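Local coordinates for protein predicted acetyltransferase (Clostridium acetobutylicum, PDB 3MGD) that binds acetyl-CoA in a GNAT-type acetyltransferase fold and probably transfers its acetyl group to an acceptor that is not identified, at residues Met9-Ile12 with Ser13-Val16; Asp35-Leu38 with Thr39-Phe42; Leu123-Lys127 with Leu128-Val132. One frame throughout, in Å; residues are numbered along the deposited sequence.

Contact 1: residues Met9-Ile12 with Ser13-Val16; sequences MKDI and SLLV
The Asp11 carbonyl accepts from Leu15 N, and the Ile12 carbonyl accepts from Val16 N, so the chain enters a helix as it passes from Met9-Ile12 to Ser13-Val16. This is the N-terminal start of helix 12-25, the first helix of the GNAT fold, and a short 3-10 segment at 9-11 leads into it. The two i to i+4 bonds are alike. Leu15 N lies 3.1 Å from Asp11 O, and Val16 N lies 2.9 Å from Ile12 O. Both are close to straight. Leu14 N also leans on Asp11 O, but that bond is weak and bent to 122°. One carbonyl thus meets two amides of the first turn.

Ile12 and Val16 stand one turn apart and face helix 35-47, where both touch Phe42. Their CG2 methyls meet at 4.0 Å, the two chains crossing obliquely. Val16 has CG1 anti to its own backbone N (chi1 169°), which leaves Val16 CG2 beside that N and 3.2 Å from Ile12 O. Asp11 turns its carboxylate back toward the preceding chain. There OD2 forms a salt bridge with Arg5 and accepts from Asp8 N, which ties the helix start to strand 3-6. Leu14 CD1 only brushes Asp11 OD1.

On the outer side a water bridges the junction. It donates to Lys10 O and is hydrogen-bonded to the Ser13 hydroxyl, with its oxygen 2.7 Å from Ser13 OG.

Contact 2: residues Asp35-Leu38 with Thr39-Phe42; sequences DKEL and TRYF
Four successive i to i+4 backbone bonds join Asp35-Leu38 to Thr39-Phe42, from Thr39 N to Asp35 O through to Phe42 N to Leu38 O. They make the regular opening turns of helix 35-47 in the GNAT fold. The Asp35 carbonyl is gripped twice. Thr39 N gives it a bond of 3.0 Å, and Thr39 OG1 donates to the same Asp35 O at 2.8 Å. The two donors come from opposite faces of the carbonyl plane. Chi1 of -56° sets the Thr39 hydroxyl beside its own backbone N, which brings it back to the carbonyl one turn earlier.

Leu38 and Phe42 are buried. Leu38 lies between Arg19 and Lys20 of helix 12-25 and Pro75 of the second subunit, which Tyr41 also touches. Phe42 packs on Leu51 and Glu53. Phe42 CD2 lies 3.2 Å from Leu38 O.

On the outer face, Arg40 bends at chi3 (63°) and lays its guanidinium near Glu37. The flat groups stand 85° apart. Arg40 NH2 lies 3.7 Å from Glu37 CG, while the charged ends stay separated. A water in the guanidinium plane accepts from Arg40 NE and donates to Glu37 O, 2.9 Å from each.

Contact 3: residues Leu123-Lys127 with Leu128-Val132; sequences LVASK and LGRPV. With ACO (acetyl coenzyme *a), chain C.
Ser126 OG is held between the protein and the cofactor. It donates to the pantetheine carbonyl O5P of acetyl-CoA at 2.8 Å and accepts from Gly129 N at 3.0 Å. The second bond is an N-terminal capping bond at the start of helix 129-136. This is the turn that leads from strand 120-124 into that helix in the GNAT fold. With chi1 at 65°, OG sits between the backbone N and the carbonyl carbon, within reach of both partners. A backbone bond closes the same turn, with Arg130 N 3.0 Å from Ser126 O and an N-H...O angle of 133°.

The cofactor runs along the turn. Leu123 CB touches the acetyl methyl CH3. Val124 O lies 3.4 Å from the thioester sulfur S1P. Leu128 puts CD1 against the amide nitrogen N8P, at 3.5 Å. Gly129 CA meets the methyl CDP, and Val132 CG2 touches C5B and O5B at the ribose end. Pro131 CB lies near O8A of the 3'-phosphate. Met90, Thr92, Gly98, Gly100, Thr103 and Lys135 also hydrogen-bond acetyl-CoA.

On another side, Ala125 CB packs on Arg130 CB at 4.0 Å. The Arg130 chain runs extended from CG to NE. Its NH2 forms a salt bridge with Asp140, and NH1 donates to the Asp142 carbonyl of the second subunit. Leu123 and Val124 pair with an antiparallel strand of that subunit, so the sheet continues across the interface. A water links the Ala125 carbonyl to the Arg130 guanidinium, accepting from Arg130 NH1 and donating to Ala125 O, 3.0 Å from each.

In the fold
Contacts 1, 2 and 3 follow in that order along the chain. Contacts 1 and 2 are neighbours, their centres 10 Å apart, on the successive helices 12-25 and 35-47. Among the atoms that meet between them, Leu15 CB lies 3.8 Å from Phe42 CZ, and Val16 CG2 lies 3.8 Å from Thr39 OG1. Contact 3 lies on the opposite side of the chain's centre, about 24 Å from each of the others between centres. It joins strand 120-124, an outermost strand of the mixed sheet within this chain, to helix 129-136. Contacts 1 and 2 thus hold the first turns of the two paired N-terminal helices, and contact 3 lines the acetyl-CoA site. Contacts 2 and 3 both touch the second subunit.

Contact 1: residues Met9-Ile12 with Ser13-Val16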
loop_
_atom_site.group_PDB
_atom_site.type_symbol
_atom_site.label_atom_id
_atom_site.label_comp_id
_atom_site.label_asym_id
_atom_site.label_seq_id
_atom_site.Cartn_x
_atom_site.Cartn_y
_atom_site.Cartn_z
HETATM N N MSE A 9 17.226 -11.599 11.919
HETATM C CA MSE A 9 18.070 -10.413 11.848
HETATM C C MSE A 9 19.420 -10.736 11.224
HETATM O O MSE A 9 19.947 -9.951 10.443
HETATM C CB MSE A 9 18.276 -9.795 13.235
HETATM C CG MSE A 9 16.982 -9.434 13.961
HETATM SE SE MSE A 9 15.844 -8.087 13.073
HETATM C CE MSE A 9 16.952 -6.501 13.347
ATOM N N LYS A 10 19.970 -11.898 11.576
ATOM C CA LYS A 10 21.282 -12.347 11.090
ATOM C C LYS A 10 21.358 -12.445 9.561
ATOM O O LYS A 10 22.444 -12.359 8.971
ATOM C CB LYS A 10 21.604 -13.713 11.712
ATOM C CG LYS A 10 22.972 -14.276 11.412
ATOM C CD LYS A 10 23.085 -15.686 11.990
ATOM C CE LYS A 10 24.455 -16.311 11.751
ATOM N NZ LYS A 10 24.515 -17.682 12.345
ATOM N N ASP A 11 20.202 -12.624 8.927
ATOM C CA ASP A 11 20.123 -12.809 7.475
ATOM C C ASP A 11 20.035 -11.516 6.674
ATOM O O ASP A 11 19.970 -11.559 5.448
ATOM C CB ASP A 11 18.896 -13.665 7.120
ATOM C CG ASP A 11 18.964 -15.066 7.714
ATOM O OD1 ASP A 11 19.994 -15.754 7.514
ATOM O OD2 ASP A 11 17.982 -15.482 8.367
ATOM N N ILE A 12 20.012 -10.368 7.343
ATOM C CA ILE A 12 19.736 -9.111 6.635
ATOM C C ILE A 12 20.681 -8.776 5.464
ATOM O O ILE A 12 20.233 -8.352 4.398
ATOM C CB ILE A 12 19.586 -7.919 7.607
ATOM C CG1 ILE A 12 18.304 -8.083 8.427
ATOM C CG2 ILE A 12 19.523 -6.595 6.843
ATOM C CD1 ILE A 12 18.050 -6.973 9.434
ATOM N N SER A 13 21.981 -8.960 5.633
ATOM C CA SER A 13 22.874 -8.608 4.526
ATOM C C SER A 13 22.604 -9.493 3.288
ATOM O O SER A 13 22.763 -9.048 2.165
ATOM C CB SER A 13 24.343 -8.650 4.950
ATOM O OG SER A 13 24.741 -9.969 5.251
ATOM N N LEU A 14 22.164 -10.732 3.502
ATOM C CA LEU A 14 21.796 -11.607 2.381
ATOM C C LEU A 14 20.506 -11.141 1.690
ATOM O O LEU A 14 20.413 -11.123 0.468
ATOM C CB LEU A 14 21.595 -13.041 2.862
ATOM C CG LEU A 14 22.784 -13.747 3.502
ATOM C CD1 LEU A 14 22.316 -15.055 4.118
ATOM C CD2 LEU A 14 23.881 -13.980 2.472
ATOM N N LEU A 15 19.510 -10.785 2.493
ATOM C CA LEU A 15 18.238 -10.277 1.977
ATOM C C LEU A 15 18.439 -9.009 1.168
ATOM O O LEU A 15 17.788 -8.799 0.134
ATOM C CB LEU A 15 17.291 -9.977 3.138
ATOM C CG LEU A 15 16.316 -11.076 3.554
ATOM C CD1 LEU A 15 16.878 -12.469 3.378
ATOM C CD2 LEU A 15 15.806 -10.843 4.968
ATOM N N VAL A 16 19.324 -8.149 1.666
ATOM C CA VAL A 16 19.673 -6.931 0.963
ATOM C C VAL A 16 20.288 -7.244 -0.399
ATOM O O VAL A 16 19.886 -6.667 -1.415
ATOM C CB VAL A 16 20.628 -6.043 1.797
ATOM C CG1 VAL A 16 21.199 -4.922 0.935
ATOM C CG2 VAL A 16 19.895 -5.479 3.023
HETATM O O HOH W 1 23.323 -11.985 6.402
#

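Contact 2: residues Asp35-Leu38 with Thr39-Phe42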
loop_
_atom_site.group_PDB
_atom_site.type_symbol
_atom_site.label_atom_id
_atom_site.label_comp_id
_atom_site.label_asym_id
_atom_site.label_seq_id
_atom_site.Cartn_x
_atom_site.Cartn_y
_atom_site.Cartn_z
ATOM N N ASP A 35 21.978 0.733 -0.294
ATOM C CA ASP A 35 22.273 -0.245 0.737
ATOM C C ASP A 35 21.785 0.207 2.106
ATOM O O ASP A 35 21.245 -0.590 2.864
ATOM C CB ASP A 35 23.769 -0.547 0.795
ATOM C CG ASP A 35 24.253 -1.299 -0.423
ATOM O OD1 ASP A 35 23.429 -1.641 -1.307
ATOM O OD2 ASP A 35 25.469 -1.556 -0.501
ATOM N N LYS A 36 22.026 1.468 2.442
ATOM C CA LYS A 36 21.651 1.965 3.765
ATOM C C LYS A 36 20.142 1.823 3.966
ATOM O O LYS A 36 19.685 1.319 4.996
ATOM C CB LYS A 36 22.092 3.413 3.950
ATOM C CG LYS A 36 21.809 3.982 5.353
ATOM C CD LYS A 36 22.222 5.449 5.481
ATOM C CE LYS A 36 21.884 5.985 6.890
ATOM N NZ LYS A 36 22.154 7.438 7.023
ATOM N N GLU A 37 19.374 2.254 2.971
ATOM C CA GLU A 37 17.914 2.267 3.087
ATOM C C GLU A 37 17.323 0.860 3.115
ATOM O O GLU A 37 16.365 0.598 3.849
ATOM C CB GLU A 37 17.303 3.063 1.933
ATOM C CG GLU A 37 17.553 4.575 2.000
ATOM C CD GLU A 37 18.882 5.014 1.383
ATOM O OE1 GLU A 37 19.762 4.167 1.085
ATOM O OE2 GLU A 37 19.049 6.235 1.200
ATOM N N LEU A 38 17.873 -0.036 2.294
ATOM C CA LEU A 38 17.440 -1.437 2.306
ATOM C C LEU A 38 17.714 -2.058 3.684
ATOM O O LEU A 38 16.843 -2.700 4.278
ATOM C CB LEU A 38 18.152 -2.246 1.203
ATOM C CG LEU A 38 17.680 -2.078 -0.245
ATOM C CD1 LEU A 38 18.639 -2.756 -1.251
ATOM C CD2 LEU A 38 16.244 -2.583 -0.416
ATOM N N THR A 39 18.924 -1.860 4.195
ATOM C CA THR A 39 19.308 -2.447 5.490
ATOM C C THR A 39 18.445 -1.929 6.625
ATOM O O THR A 39 18.052 -2.679 7.521
ATOM C CB THR A 39 20.774 -2.139 5.823
ATOM O OG1 THR A 39 21.606 -2.605 4.757
ATOM C CG2 THR A 39 21.190 -2.800 7.132
ATOM N N ARG A 40 18.161 -0.635 6.589
ATOM C CA ARG A 40 17.271 -0.038 7.587
ATOM C C ARG A 40 15.846 -0.582 7.460
ATOM O O ARG A 40 15.216 -0.857 8.465
ATOM C CB ARG A 40 17.287 1.486 7.468
ATOM C CG ARG A 40 16.430 2.222 8.490
ATOM C CD ARG A 40 16.649 3.726 8.327
ATOM N NE ARG A 40 16.214 4.179 7.005
ATOM C CZ ARG A 40 16.514 5.358 6.468
ATOM N NH1 ARG A 40 17.278 6.225 7.130
ATOM N NH2 ARG A 40 16.056 5.667 5.257
ATOM N N TYR A 41 15.348 -0.732 6.231
ATOM C CA TYR A 41 14.007 -1.287 6.000
ATOM C C TYR A 41 13.854 -2.692 6.598
ATOM O O TYR A 41 12.864 -2.982 7.283
ATOM C CB TYR A 41 13.669 -1.331 4.510
ATOM C CG TYR A 41 12.335 -1.992 4.228
ATOM C CD1 TYR A 41 11.145 -1.290 4.386
ATOM C CD2 TYR A 41 12.267 -3.318 3.826
ATOM C CE1 TYR A 41 9.921 -1.892 4.151
ATOM C CE2 TYR A 41 11.048 -3.934 3.582
ATOM C CZ TYR A 41 9.882 -3.213 3.744
ATOM O OH TYR A 41 8.670 -3.824 3.511
ATOM N N PHE A 42 14.828 -3.561 6.321
ATOM C CA PHE A 42 14.796 -4.930 6.830
ATOM C C PHE A 42 14.940 -4.932 8.340
ATOM O O PHE A 42 14.176 -5.595 9.042
ATOM C CB PHE A 42 15.888 -5.798 6.179
ATOM C CG PHE A 42 15.534 -6.270 4.784
ATOM C CD1 PHE A 42 14.516 -7.191 4.593
ATOM C CD2 PHE A 42 16.227 -5.799 3.675
ATOM C CE1 PHE A 42 14.192 -7.633 3.324
ATOM C CE2 PHE A 42 15.917 -6.229 2.399
ATOM C CZ PHE A 42 14.896 -7.150 2.215
HETATM O O HOH W 2 14.723 2.558 5.171
#

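Contact 3: residues Leu123-Lys127 with Leu128-Val132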
loop_
_atom_site.group_PDB
_atom_site.type_symbol
_atom_site.label_atom_id
_atom_site.label_comp_id
_atom_site.label_asym_id
_atom_site.label_seq_id
_atom_site.Cartn_x
_atom_site.Cartn_y
_atom_site.Cartn_z
ATOM N N LEU A 123 -0.018 -6.934 -4.528
ATOM C CA LEU A 123 1.384 -6.912 -4.941
ATOM C C LEU A 123 1.511 -6.111 -6.220
ATOM O O LEU A 123 0.506 -5.805 -6.871
ATOM C CB LEU A 123 1.906 -8.336 -5.162
ATOM C CG LEU A 123 1.165 -9.246 -6.150
ATOM C CD1 LEU A 123 1.389 -8.845 -7.605
ATOM C CD2 LEU A 123 1.579 -10.687 -5.944
ATOM N N VAL A 124 2.747 -5.773 -6.575
ATOM C CA VAL A 124 3.045 -5.194 -7.874
ATOM C C VAL A 124 3.766 -6.239 -8.726
ATOM O O VAL A 124 4.846 -6.717 -8.375
ATOM C CB VAL A 124 3.930 -3.938 -7.748
ATOM C CG1 VAL A 124 4.329 -3.429 -9.127
ATOM C CG2 VAL A 124 3.207 -2.838 -6.932
ATOM N N ALA A 125 3.163 -6.594 -9.851
ATOM C CA ALA A 125 3.654 -7.706 -10.643
ATOM C C ALA A 125 4.776 -7.279 -11.585
ATOM O O ALA A 125 4.645 -6.306 -12.321
ATOM C CB ALA A 125 2.508 -8.325 -11.429
ATOM N N SER A 126 5.882 -8.008 -11.539
ATOM C CA SER A 126 6.959 -7.838 -12.501
ATOM C C SER A 126 6.609 -8.623 -13.762
ATOM O O SER A 126 5.600 -9.336 -13.787
ATOM C CB SER A 126 8.251 -8.381 -11.915
ATOM O OG SER A 126 8.125 -9.768 -11.721
ATOM N N LYS A 127 7.443 -8.515 -14.797
ATOM C CA LYS A 127 7.201 -9.228 -16.057
ATOM C C LYS A 127 7.149 -10.742 -15.878
ATOM O O LYS A 127 6.293 -11.421 -16.454
ATOM C CB LYS A 127 8.269 -8.883 -17.101
ATOM C CG LYS A 127 8.029 -7.576 -17.836
ATOM C CD LYS A 127 9.061 -7.361 -18.938
ATOM C CE LYS A 127 9.056 -8.510 -19.939
ATOM N NZ LYS A 127 9.975 -8.259 -21.091
ATOM N N LEU A 128 8.086 -11.268 -15.097
ATOM C CA LEU A 128 8.164 -12.704 -14.875
ATOM C C LEU A 128 7.178 -13.146 -13.802
ATOM O O LEU A 128 6.725 -14.293 -13.783
ATOM C CB LEU A 128 9.582 -13.109 -14.486
ATOM C CG LEU A 128 10.578 -13.048 -15.640
ATOM C CD1 LEU A 128 12.013 -13.238 -15.171
ATOM C CD2 LEU A 128 10.203 -14.103 -16.675
ATOM N N GLY A 129 6.854 -12.232 -12.901
ATOM C CA GLY A 129 5.982 -12.567 -11.804
ATOM C C GLY A 129 4.551 -12.693 -12.249
ATOM O O GLY A 129 3.810 -13.515 -11.718
ATOM N N ARG A 130 4.171 -11.895 -13.243
ATOM C CA ARG A 130 2.757 -11.696 -13.586
ATOM C C ARG A 130 1.954 -12.979 -13.888
ATOM O O ARG A 130 0.911 -13.206 -13.276
ATOM C CB ARG A 130 2.614 -10.676 -14.720
ATOM C CG ARG A 130 1.186 -10.174 -14.898
ATOM C CD ARG A 130 1.051 -9.213 -16.079
ATOM N NE ARG A 130 -0.314 -8.704 -16.207
ATOM C CZ ARG A 130 -0.791 -7.648 -15.551
ATOM N NH1 ARG A 130 -0.020 -6.967 -14.712
ATOM N NH2 ARG A 130 -2.044 -7.265 -15.735
ATOM N N PRO A 131 2.444 -13.819 -14.818
ATOM C CA PRO A 131 1.774 -15.089 -15.127
ATOM C C PRO A 131 1.713 -16.029 -13.921
ATOM O O PRO A 131 0.770 -16.811 -13.804
ATOM C CB PRO A 131 2.666 -15.716 -16.209
ATOM C CG PRO A 131 3.646 -14.662 -16.618
ATOM C CD PRO A 131 3.762 -13.715 -15.480
ATOM N N VAL A 132 2.715 -15.973 -13.046
ATOM C CA VAL A 132 2.678 -16.759 -11.808
ATOM C C VAL A 132 1.522 -16.325 -10.912
ATOM O O VAL A 132 0.747 -17.159 -10.426
ATOM C CB VAL A 132 4.004 -16.638 -11.024
ATOM C CG1 VAL A 132 3.980 -17.527 -9.790
ATOM C CG2 VAL A 132 5.173 -17.006 -11.922
HETATM N N1A ACO C . 3.189 -27.985 -13.363
HETATM C C2A ACO C . 3.316 -27.311 -14.581
HETATM N N3A ACO C . 3.984 -26.064 -14.639
HETATM C C4A ACO C . 4.531 -25.491 -13.420
HETATM C C5A ACO C . 4.403 -26.181 -12.172
HETATM C C6A ACO C . 3.746 -27.403 -12.118
HETATM N N6A ACO C . 3.618 -28.097 -10.853
HETATM N N7A ACO C . 5.034 -25.392 -11.148
HETATM C C8A ACO C . 5.541 -24.249 -11.749
HETATM N N9A ACO C . 5.212 -24.289 -13.165
HETATM C C1B ACO C . 5.685 -23.316 -14.134
HETATM C C2B ACO C . 4.522 -22.311 -14.200
HETATM O O2B ACO C . 3.236 -22.699 -14.559
HETATM C C3B ACO C . 5.174 -21.133 -14.889
HETATM O O3B ACO C . 5.199 -21.100 -16.297
HETATM P P3B ACO C . 4.084 -20.372 -17.172
HETATM O O7A ACO C . 4.135 -20.990 -18.612
HETATM O O8A ACO C . 4.381 -18.858 -17.246
HETATM O O9A ACO C . 2.712 -20.586 -16.570
HETATM C C4B ACO C . 6.560 -21.115 -14.156
HETATM O O4B ACO C . 6.891 -22.544 -14.012
HETATM C C5B ACO C . 6.880 -20.224 -12.973
HETATM O O5B ACO C . 6.238 -20.661 -11.801
HETATM P P1A ACO C . 7.068 -20.962 -10.490
HETATM O O1A ACO C . 8.047 -22.132 -10.675
HETATM O O2A ACO C . 6.069 -21.198 -9.361
HETATM O O3A ACO C . 7.858 -19.627 -10.205
HETATM P P2A ACO C . 9.445 -19.519 -10.112
HETATM O O4A ACO C . 10.155 -19.808 -11.477
HETATM O O5A ACO C . 9.979 -20.348 -8.976
HETATM O O6A ACO C . 9.746 -18.036 -9.677
HETATM C CBP ACO C . 9.799 -15.652 -10.144
HETATM C CCP ACO C . 9.075 -16.981 -10.307
HETATM C CDP ACO C . 8.923 -14.510 -10.634
HETATM C CEP ACO C . 10.136 -15.498 -8.698
HETATM C CAP ACO C . 11.101 -15.695 -11.011
HETATM O OAP ACO C . 10.826 -15.814 -12.367
HETATM C C9P ACO C . 12.107 -14.615 -10.702
HETATM O O9P ACO C . 12.850 -14.660 -9.720
HETATM N N8P ACO C . 12.174 -13.512 -11.638
HETATM C C7P ACO C . 13.065 -12.379 -11.391
HETATM C C6P ACO C . 12.660 -11.604 -10.192
HETATM C C5P ACO C . 11.182 -11.284 -10.219
HETATM O O5P ACO C . 10.649 -10.870 -11.249
HETATM N N4P ACO C . 10.435 -11.530 -9.032
HETATM C C3P ACO C . 9.089 -11.039 -8.867
HETATM C C2P ACO C . 8.942 -9.581 -8.514
HETATM S S1P ACO C . 7.274 -9.077 -8.172
HETATM C C ACO C . 6.836 -9.418 -6.585
HETATM O O ACO C . 7.648 -9.931 -5.830
HETATM C CH3 ACO C . 5.434 -9.223 -6.159
HETATM O O HOH W 3 2.989 -6.910 -14.764
#